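Local coordinates for protein malate oxidoreductase (Thermotoga maritima, PDB 1VL6) that probably catalyses the NAD-dependent oxidative decarboxylation of malate to pyruvate, at residues A[186-199]-A[257-271]. Numbering follows the deposited sequence.
Sequences TEKKIEEVKVVVNG and LETALEGADFFIGVS
With CG opposite the backbone N (chi1 177°) and the rest of its chain extended, Lys194 runs alongside Ala264 to the backbone around the turn 261-264. There its NZ binds two carbonyls, Glu262 O at 2.8 Å and Ala260 O at 2.7 Å, the second met from above the carbonyl plane. In Asp265, CG opposite its own carbonyl carbon (chi1 -62°) brings the carboxylate to the backbone at Val193 and Lys194. Its OD2 accepts the backbone N of Lys194 in a nearly straight bond of 3.0 Å, while OD1 offers its anti lone pair to Lys188 NZ in a salt bridge and also bonds Ser285 OG. Lys194 O accepts from both Asp265 N and Phe266 N. Strands 194-198 and 266-269 pair in parallel, Val196 N bonding to Phe266 O at 2.8 Å and Val196 O accepting Ile268 N. Val196 CG2 packs on Ala260 and Ala264, while CG1 meets Leu257 CD1 at 3.9 Å; on the other face Val195 CG1 touches Phe266 CB, and helix 166-186 covers Phe266. Asn198 sets CB 3.6 Å from Phe267 CE1, and its ND2 gives a weak hydrogen bond to Ser271 OG, also hydrogen-bonded to Glu299. An alanine in place of Lys194 would probably leave the carbonyls of Ala260 and Glu262 without this donor and the turn less firmly tied to the strand. The strands are neighbours in a Rossmann-type sheet, Gly199 belonging to a GxGxxG sequence consistent with NAD binding. The chemistry implies a divided interface: polar groups around Lys194 and Asp265 probably hold the register, and Val196 joins helix to sheet.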
loop_
_atom_site.group_PDB
_atom_site.type_symbol
_atom_site.label_atom_id
_atom_site.label_comp_id
_atom_site.label_asym_id
_atom_site.label_seq_id
_atom_site.Cartn_x
_atom_site.Cartn_y
_atom_site.Cartn_z
ATOM N N THR A 186 -40.903 -16.020 14.635
ATOM C CA THR A 186 -42.320 -16.145 14.410
ATOM C C THR A 186 -42.962 -17.464 14.854
ATOM O O THR A 186 -44.176 -17.550 15.119
ATOM C CB THR A 186 -42.427 -15.995 12.879
ATOM O OG1 THR A 186 -42.843 -14.651 12.540
ATOM C CG2 THR A 186 -43.375 -16.870 12.327
ATOM N N GLU A 187 -42.162 -18.514 14.858
ATOM C CA GLU A 187 -42.600 -19.855 15.240
ATOM C C GLU A 187 -43.607 -20.491 14.286
ATOM O O GLU A 187 -44.256 -21.457 14.646
ATOM C CB GLU A 187 -43.129 -19.892 16.678
ATOM C CG GLU A 187 -42.014 -19.858 17.702
ATOM C CD GLU A 187 -42.478 -19.848 19.155
ATOM O OE1 GLU A 187 -43.383 -19.045 19.537
ATOM O OE2 GLU A 187 -41.900 -20.638 19.925
ATOM N N LYS A 188 -43.682 -20.008 13.063
ATOM C CA LYS A 188 -44.574 -20.534 12.048
ATOM C C LYS A 188 -43.818 -21.517 11.116
ATOM O O LYS A 188 -42.581 -21.514 11.062
ATOM C CB LYS A 188 -45.111 -19.378 11.209
ATOM C CG LYS A 188 -46.037 -18.455 11.936
ATOM C CD LYS A 188 -46.341 -17.192 11.178
ATOM C CE LYS A 188 -47.376 -16.304 11.947
ATOM N NZ LYS A 188 -47.547 -14.951 11.245
ATOM N N LYS A 189 -44.564 -22.350 10.382
ATOM C CA LYS A 189 -43.973 -23.379 9.475
ATOM C C LYS A 189 -43.803 -22.817 8.063
ATOM O O LYS A 189 -44.706 -22.210 7.530
ATOM C CB LYS A 189 -44.837 -24.644 9.400
ATOM C CG LYS A 189 -45.197 -25.232 10.748
ATOM C CD LYS A 189 -45.996 -26.543 10.615
ATOM C CE LYS A 189 -45.637 -27.517 11.749
ATOM N NZ LYS A 189 -46.398 -28.795 11.668
ATOM N N ILE A 190 -42.663 -23.047 7.450
ATOM C CA ILE A 190 -42.356 -22.423 6.170
ATOM C C ILE A 190 -43.308 -22.822 5.040
ATOM O O ILE A 190 -43.641 -22.021 4.197
ATOM C CB ILE A 190 -40.880 -22.708 5.754
ATOM C CG1 ILE A 190 -40.470 -21.803 4.592
ATOM C CG2 ILE A 190 -40.726 -24.142 5.354
ATOM C CD1 ILE A 190 -38.997 -21.741 4.372
ATOM N N GLU A 191 -43.726 -24.073 5.039
ATOM C CA GLU A 191 -44.700 -24.532 4.064
ATOM C C GLU A 191 -46.123 -23.948 4.330
ATOM O O GLU A 191 -47.008 -24.160 3.514
ATOM C CB GLU A 191 -44.728 -26.060 3.962
ATOM C CG GLU A 191 -45.345 -26.805 5.139
ATOM C CD GLU A 191 -44.436 -27.028 6.346
ATOM O OE1 GLU A 191 -43.261 -26.548 6.384
ATOM O OE2 GLU A 191 -44.931 -27.719 7.273
ATOM N N GLU A 192 -46.334 -23.224 5.433
ATOM C CA GLU A 192 -47.678 -22.677 5.715
ATOM C C GLU A 192 -47.816 -21.174 5.621
ATOM O O GLU A 192 -48.909 -20.702 5.511
ATOM C CB GLU A 192 -48.186 -23.118 7.068
ATOM C CG GLU A 192 -48.153 -24.639 7.234
ATOM C CD GLU A 192 -48.772 -25.089 8.520
ATOM O OE1 GLU A 192 -48.930 -24.245 9.429
ATOM O OE2 GLU A 192 -49.103 -26.285 8.613
ATOM N N VAL A 193 -46.729 -20.421 5.579
ATOM C CA VAL A 193 -46.830 -18.961 5.550
ATOM C C VAL A 193 -47.135 -18.368 4.185
ATOM O O VAL A 193 -46.666 -18.895 3.165
ATOM C CB VAL A 193 -45.548 -18.252 6.080
ATOM C CG1 VAL A 193 -45.438 -18.472 7.534
ATOM C CG2 VAL A 193 -44.321 -18.743 5.370
ATOM N N LYS A 194 -47.887 -17.254 4.197
ATOM C CA LYS A 194 -48.147 -16.462 3.012
ATOM C C LYS A 194 -47.156 -15.304 2.989
ATOM O O LYS A 194 -47.137 -14.492 3.932
ATOM C CB LYS A 194 -49.554 -15.916 3.070
ATOM C CG LYS A 194 -49.990 -15.001 1.929
ATOM C CD LYS A 194 -51.388 -14.357 2.170
ATOM C CE LYS A 194 -52.108 -14.032 0.845
ATOM N NZ LYS A 194 -53.141 -12.952 0.973
ATOM N N VAL A 195 -46.353 -15.233 1.927
ATOM C CA VAL A 195 -45.339 -14.239 1.800
ATOM C C VAL A 195 -45.589 -13.386 0.583
ATOM O O VAL A 195 -45.643 -13.909 -0.522
ATOM C CB VAL A 195 -43.995 -14.882 1.589
ATOM C CG1 VAL A 195 -42.886 -13.779 1.538
ATOM C CG2 VAL A 195 -43.716 -15.916 2.678
ATOM N N VAL A 196 -45.735 -12.070 0.779
ATOM C CA VAL A 196 -45.989 -11.163 -0.314
ATOM C C VAL A 196 -44.672 -10.541 -0.719
ATOM O O VAL A 196 -44.045 -9.905 0.105
ATOM C CB VAL A 196 -46.953 -10.055 0.078
ATOM C CG1 VAL A 196 -47.014 -9.015 -1.027
ATOM C CG2 VAL A 196 -48.326 -10.596 0.274
ATOM N N VAL A 197 -44.267 -10.696 -1.981
ATOM C CA VAL A 197 -43.116 -10.002 -2.503
ATOM C C VAL A 197 -43.563 -8.906 -3.461
ATOM O O VAL A 197 -44.193 -9.198 -4.470
ATOM C CB VAL A 197 -42.211 -10.946 -3.251
ATOM C CG1 VAL A 197 -40.947 -10.186 -3.789
ATOM C CG2 VAL A 197 -41.813 -12.091 -2.371
ATOM N N ASN A 198 -43.205 -7.655 -3.174
ATOM C CA ASN A 198 -43.605 -6.545 -4.022
ATOM C C ASN A 198 -42.419 -5.914 -4.719
ATOM O O ASN A 198 -41.480 -5.460 -4.065
ATOM C CB ASN A 198 -44.285 -5.468 -3.204
ATOM C CG ASN A 198 -44.890 -4.352 -4.077
ATOM O OD1 ASN A 198 -45.914 -4.554 -4.688
ATOM N ND2 ASN A 198 -44.249 -3.167 -4.116
ATOM N N GLY A 199 -42.501 -5.826 -6.049
ATOM C CA GLY A 199 -41.453 -5.240 -6.904
ATOM C C GLY A 199 -40.626 -6.353 -7.504
ATOM O O GLY A 199 -39.640 -6.795 -6.912
ATOM N N LEU A 257 -51.851 -4.585 -4.028
ATOM C CA LEU A 257 -51.034 -4.941 -2.864
ATOM C C LEU A 257 -51.848 -5.109 -1.591
ATOM O O LEU A 257 -51.610 -5.991 -0.772
ATOM C CB LEU A 257 -49.947 -3.892 -2.661
ATOM C CG LEU A 257 -48.950 -4.085 -1.506
ATOM C CD1 LEU A 257 -48.127 -5.330 -1.640
ATOM C CD2 LEU A 257 -48.020 -2.890 -1.404
ATOM N N GLU A 258 -52.826 -4.250 -1.430
ATOM C CA GLU A 258 -53.651 -4.257 -0.225
ATOM C C GLU A 258 -54.399 -5.569 -0.063
ATOM O O GLU A 258 -54.387 -6.166 1.000
ATOM C CB GLU A 258 -54.612 -3.075 -0.223
ATOM C CG GLU A 258 -55.306 -2.933 1.102
ATOM C CD GLU A 258 -56.383 -1.888 1.094
ATOM O OE1 GLU A 258 -56.489 -1.070 0.127
ATOM O OE2 GLU A 258 -57.119 -1.894 2.076
ATOM N N THR A 259 -55.011 -6.018 -1.138
ATOM C CA THR A 259 -55.632 -7.335 -1.220
ATOM C C THR A 259 -54.645 -8.490 -0.912
ATOM O O THR A 259 -54.956 -9.420 -0.148
ATOM C CB THR A 259 -56.164 -7.479 -2.642
ATOM O OG1 THR A 259 -57.312 -6.629 -2.833
ATOM C CG2 THR A 259 -56.666 -8.874 -2.905
ATOM N N ALA A 260 -53.451 -8.412 -1.491
ATOM C CA ALA A 260 -52.405 -9.420 -1.265
ATOM C C ALA A 260 -52.039 -9.567 0.182
ATOM O O ALA A 260 -51.734 -10.671 0.630
ATOM C CB ALA A 260 -51.162 -9.107 -2.066
ATOM N N LEU A 261 -52.064 -8.458 0.914
ATOM C CA LEU A 261 -51.582 -8.470 2.268
ATOM C C LEU A 261 -52.582 -9.033 3.255
ATOM O O LEU A 261 -52.204 -9.310 4.370
ATOM C CB LEU A 261 -51.175 -7.077 2.673
ATOM C CG LEU A 261 -49.962 -6.529 1.937
ATOM C CD1 LEU A 261 -49.942 -5.055 2.079
ATOM C CD2 LEU A 261 -48.647 -7.095 2.502
ATOM N N GLU A 262 -53.840 -9.216 2.873
ATOM C CA GLU A 262 -54.819 -9.753 3.804
ATOM C C GLU A 262 -54.327 -11.105 4.274
ATOM O O GLU A 262 -54.131 -12.011 3.467
ATOM C CB GLU A 262 -56.167 -9.906 3.163
ATOM C CG GLU A 262 -56.911 -8.609 2.987
ATOM C CD GLU A 262 -58.084 -8.752 2.016
ATOM O OE1 GLU A 262 -58.756 -9.816 2.054
ATOM O OE2 GLU A 262 -58.327 -7.812 1.211
ATOM N N GLY A 263 -54.072 -11.215 5.580
ATOM C CA GLY A 263 -53.657 -12.460 6.167
ATOM C C GLY A 263 -52.222 -12.829 5.912
ATOM O O GLY A 263 -51.753 -13.832 6.404
ATOM N N ALA A 264 -51.501 -12.018 5.178
ATOM C CA ALA A 264 -50.126 -12.352 4.891
ATOM C C ALA A 264 -49.280 -12.372 6.149
ATOM O O ALA A 264 -49.481 -11.587 7.053
ATOM C CB ALA A 264 -49.568 -11.368 3.885
ATOM N N ASP A 265 -48.301 -13.257 6.171
ATOM C CA ASP A 265 -47.368 -13.344 7.278
ATOM C C ASP A 265 -46.114 -12.513 7.066
ATOM O O ASP A 265 -45.510 -12.038 8.027
ATOM C CB ASP A 265 -46.963 -14.791 7.457
ATOM C CG ASP A 265 -48.136 -15.659 7.789
ATOM O OD1 ASP A 265 -48.484 -15.678 8.990
ATOM O OD2 ASP A 265 -48.778 -16.316 6.928
ATOM N N PHE A 266 -45.700 -12.363 5.809
ATOM C CA PHE A 266 -44.530 -11.550 5.496
ATOM C C PHE A 266 -44.834 -10.654 4.325
ATOM O O PHE A 266 -45.618 -11.022 3.419
ATOM C CB PHE A 266 -43.351 -12.422 5.128
ATOM C CG PHE A 266 -42.858 -13.295 6.255
ATOM C CD1 PHE A 266 -43.586 -14.396 6.661
ATOM C CD2 PHE A 266 -41.641 -13.048 6.851
ATOM C CE1 PHE A 266 -43.129 -15.218 7.650
ATOM C CE2 PHE A 266 -41.186 -13.864 7.845
ATOM C CZ PHE A 266 -41.924 -14.940 8.260
ATOM N N PHE A 267 -44.251 -9.460 4.362
ATOM C CA PHE A 267 -44.204 -8.604 3.208
ATOM C C PHE A 267 -42.745 -8.418 2.948
ATOM O O PHE A 267 -41.994 -8.048 3.874
ATOM C CB PHE A 267 -44.868 -7.244 3.463
ATOM C CG PHE A 267 -44.508 -6.167 2.442
ATOM C CD1 PHE A 267 -45.232 -6.029 1.267
ATOM C CD2 PHE A 267 -43.440 -5.340 2.644
ATOM C CE1 PHE A 267 -44.901 -5.079 0.348
ATOM C CE2 PHE A 267 -43.097 -4.396 1.701
ATOM C CZ PHE A 267 -43.830 -4.263 0.559
ATOM N N ILE A 268 -42.339 -8.665 1.699
ATOM C CA ILE A 268 -41.013 -8.313 1.258
ATOM C C ILE A 268 -41.091 -7.374 0.080
ATOM O O ILE A 268 -41.521 -7.738 -1.026
ATOM C CB ILE A 268 -40.269 -9.533 0.876
ATOM C CG1 ILE A 268 -40.402 -10.573 2.009
ATOM C CG2 ILE A 268 -38.850 -9.179 0.671
ATOM C CD1 ILE A 268 -39.425 -11.719 1.917
ATOM N N GLY A 269 -40.659 -6.148 0.327
ATOM C CA GLY A 269 -40.723 -5.111 -0.657
ATOM C C GLY A 269 -39.362 -4.671 -1.094
ATOM O O GLY A 269 -38.483 -4.345 -0.279
ATOM N N VAL A 270 -39.205 -4.619 -2.407
ATOM C CA VAL A 270 -37.943 -4.283 -3.019
ATOM C C VAL A 270 -38.403 -3.404 -4.182
ATOM O O VAL A 270 -38.226 -3.748 -5.329
ATOM C CB VAL A 270 -37.269 -5.699 -3.212
ATOM C CG1 VAL A 270 -37.620 -6.410 -4.482
ATOM C CG2 VAL A 270 -35.845 -5.719 -2.909
ATOM N N SER A 271 -39.043 -2.267 -3.830
ATOM C CA SER A 271 -39.889 -1.495 -4.731
ATOM C C SER A 271 -39.825 0.037 -4.528
ATOM O O SER A 271 -38.846 0.636 -4.804
ATOM C CB SER A 271 -41.349 -2.019 -4.634
ATOM O OG SER A 271 -42.019 -1.697 -3.394
#